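Local coordinates for Rbsd/fucu transport protein family protein (PDB 4A34) that binds L-fucose and, as a fucose mutarotase of the RbsD/FucU family, probably speeds the interconversion of the sugar's alpha and beta anomers, at residues P51-S56 with A120-G125. Residues are numbered along the deposited sequence; the frame is centred on the assembly and turned at random.
Sequences PELLDS and AIVATG
Leu53 of helix 50-60 makes a small, wholly apolar helix-on-sheet contact with Val122 and Thr124 of strand 120-124, in the buried interior of the RbsD/FucU fold. One methyl group does all the touching from the helix side: Leu53 CD2 lies 3.9 Å from Thr124 CG2 and 4.0 Å from Val122 CG2. With CG anti to the backbone N (chi1 -164°) and CD2 anti to CA in turn, the side chain is extended and carries CD2 into the 8.8 Å gap between Leu53 CA and Thr124 CA. Val122 meets it tip to tip, methyl against methyl, whereas the Thr124 side chain is set at a slant to the leucine. Alternation along the strand puts Val122 and Thr124 on the face toward the helix and turns the CB of Ala123 away from it.

Thr124 is used two ways. Its CG2 serves as a hydrocarbon surface for the leucine, while OG1, on the other branch, is hydrogen-bonded to Ala29 O of the adjoining strand, which satisfies a buried hydroxyl and should fix the methyl's direction. The Thr124 side chain is about 9 Å from a bound beta-L-fucopyranose, so Thr124 itself lies back from the sugar.

Beyond this pair of segments, strand 120-124 lies in the mixed sheet between strands 42-45 and 25-29, parallel to both, with the backbone of Val122 hydrogen-bonded to Val27 and Ala29 of strand 25-29. Helix 50-60 presents Leu53 to this sheet, while its Pro51, Leu54 and Asp55 pack against helix 85-93.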
ATOM      1  N   PRO I  51      27.651  -3.148  22.544  1.00 35.22           N
ATOM      2  CA  PRO I  51      29.062  -2.741  22.387  1.00 35.35           C
ATOM      3  C   PRO I  51      29.654  -3.109  21.026  1.00 35.28           C
ATOM      4  O   PRO I  51      30.373  -2.303  20.434  1.00 34.98           O
ATOM      5  CB  PRO I  51      29.804  -3.478  23.527  1.00 35.43           C
ATOM      6  CG  PRO I  51      28.800  -4.350  24.202  1.00 35.32           C
ATOM      7  CD  PRO I  51      27.428  -3.861  23.820  1.00 35.55           C
ATOM      8  N   GLU I  52      29.336  -4.309  20.537  1.00 35.70           N
ATOM      9  CA  GLU I  52      29.720  -4.727  19.184  1.00 36.28           C
ATOM     10  C   GLU I  52      29.171  -3.750  18.142  1.00 35.98           C
ATOM     11  O   GLU I  52      29.912  -3.252  17.293  1.00 36.33           O
ATOM     12  CB  GLU I  52      29.226  -6.148  18.873  1.00 36.79           C
ATOM     13  CG  GLU I  52      29.934  -7.271  19.627  1.00 38.71           C
ATOM     14  CD  GLU I  52      29.166  -7.729  20.859  1.00 41.89           C
ATOM     15  OE1 GLU I  52      29.076  -6.954  21.843  1.00 42.73           O
ATOM     16  OE2 GLU I  52      28.668  -8.878  20.845  1.00 42.90           O
ATOM     17  N   LEU I  53      27.875  -3.467  18.226  1.00 35.51           N
ATOM     18  CA  LEU I  53      27.223  -2.561  17.289  1.00 35.17           C
ATOM     19  C   LEU I  53      27.727  -1.113  17.398  1.00 34.88           C
ATOM     20  O   LEU I  53      27.813  -0.407  16.386  1.00 34.38           O
ATOM     21  CB  LEU I  53      25.698  -2.617  17.474  1.00 35.20           C
ATOM     22  CG  LEU I  53      24.832  -2.043  16.353  1.00 34.89           C
ATOM     23  CD1 LEU I  53      25.163  -2.717  15.047  1.00 35.03           C
ATOM     24  CD2 LEU I  53      23.360  -2.224  16.678  1.00 35.54           C
ATOM     25  N   LEU I  54      28.059  -0.688  18.620  1.00 34.61           N
ATOM     26  CA  LEU I  54      28.525   0.679  18.887  1.00 34.74           C
ATOM     27  C   LEU I  54      29.881   0.961  18.226  1.00 35.13           C
ATOM     28  O   LEU I  54      30.116   2.048  17.694  1.00 34.87           O
ATOM     29  CB  LEU I  54      28.596   0.937  20.400  1.00 34.69           C
ATOM     30  CG  LEU I  54      29.154   2.278  20.902  1.00 34.67           C
ATOM     31  CD1 LEU I  54      28.318   3.467  20.401  1.00 34.63           C
ATOM     32  CD2 LEU I  54      29.240   2.279  22.413  1.00 33.87           C
ATOM     33  N   ASP I  55      30.762  -0.036  18.270  1.00 35.61           N
ATOM     34  CA  ASP I  55      32.070   0.044  17.652  1.00 36.00           C
ATOM     35  C   ASP I  55      31.954   0.225  16.129  1.00 36.08           C
ATOM     36  O   ASP I  55      32.640   1.070  15.532  1.00 36.12           O
ATOM     37  CB  ASP I  55      32.854  -1.225  17.992  1.00 36.35           C
ATOM     38  CG  ASP I  55      34.339  -1.094  17.705  1.00 37.71           C
ATOM     39  OD1 ASP I  55      34.952  -0.078  18.119  1.00 38.94           O
ATOM     40  OD2 ASP I  55      34.893  -2.019  17.068  1.00 39.10           O
ATOM     41  N   SER I  56      31.071  -0.562  15.513  1.00 35.93           N
ATOM     42  CA  SER I  56      30.880  -0.541  14.064  1.00 35.76           C
ATOM     43  C   SER I  56      30.273   0.772  13.597  1.00 35.69           C
ATOM     44  O   SER I  56      30.670   1.322  12.573  1.00 35.70           O
ATOM     45  CB  SER I  56      29.993  -1.708  13.623  1.00 35.78           C
ATOM     46  OG  SER I  56      30.571  -2.954  13.966  1.00 35.51           O
ATOM     47  N   ALA I 120      15.800   6.711  13.774  1.00 29.48           N
ATOM     48  CA  ALA I 120      15.563   5.283  13.871  1.00 29.12           C
ATOM     49  C   ALA I 120      15.961   4.711  15.223  1.00 29.19           C
ATOM     50  O   ALA I 120      16.890   5.201  15.898  1.00 28.80           O
ATOM     51  CB  ALA I 120      16.285   4.545  12.760  1.00 29.11           C
ATOM     52  N   ILE I 121      15.240   3.667  15.608  1.00 28.95           N
ATOM     53  CA  ILE I 121      15.630   2.858  16.738  1.00 28.83           C
ATOM     54  C   ILE I 121      15.981   1.478  16.207  1.00 29.15           C
ATOM     55  O   ILE I 121      15.229   0.896  15.410  1.00 29.25           O
ATOM     56  CB  ILE I 121      14.503   2.759  17.788  1.00 28.79           C
ATOM     57  CG1 ILE I 121      14.084   4.164  18.265  1.00 27.94           C
ATOM     58  CG2 ILE I 121      14.928   1.831  18.938  1.00 28.05           C
ATOM     59  CD1 ILE I 121      13.027   4.189  19.352  1.00 25.35           C
ATOM     60  N   VAL I 122      17.137   0.975  16.625  1.00 29.09           N
ATOM     61  CA  VAL I 122      17.486  -0.426  16.403  1.00 29.26           C
ATOM     62  C   VAL I 122      17.312  -1.240  17.690  1.00 29.19           C
ATOM     63  O   VAL I 122      17.922  -0.943  18.710  1.00 29.16           O
ATOM     64  CB  VAL I 122      18.910  -0.604  15.777  1.00 29.33           C
ATOM     65  CG1 VAL I 122      19.871   0.416  16.299  1.00 29.38           C
ATOM     66  CG2 VAL I 122      19.441  -2.005  15.995  1.00 28.83           C
ATOM     67  N   ALA I 123      16.441  -2.239  17.628  1.00 29.43           N
ATOM     68  CA  ALA I 123      16.259  -3.184  18.719  1.00 29.82           C
ATOM     69  C   ALA I 123      17.383  -4.223  18.690  1.00 30.33           C
ATOM     70  O   ALA I 123      17.561  -4.933  17.706  1.00 30.59           O
ATOM     71  CB  ALA I 123      14.901  -3.858  18.615  1.00 29.29           C
ATOM     72  N   THR I 124      18.147  -4.300  19.770  1.00 30.85           N
ATOM     73  CA  THR I 124      19.255  -5.237  19.834  1.00 31.22           C
ATOM     74  C   THR I 124      18.916  -6.396  20.769  1.00 31.49           C
ATOM     75  O   THR I 124      17.815  -6.454  21.318  1.00 31.42           O
ATOM     76  CB  THR I 124      20.530  -4.539  20.310  1.00 31.30           C
ATOM     77  OG1 THR I 124      20.387  -4.217  21.696  1.00 31.73           O
ATOM     78  CG2 THR I 124      20.802  -3.263  19.494  1.00 30.55           C
ATOM     79  N   GLY I 125      19.859  -7.318  20.936  1.00 31.88           N
ATOM     80  CA  GLY I 125      19.660  -8.477  21.795  1.00 32.29           C
ATOM     81  C   GLY I 125      20.275  -8.293  23.166  1.00 32.75           C
ATOM     82  O   GLY I 125      20.332  -9.236  23.954  1.00 32.63           O
TER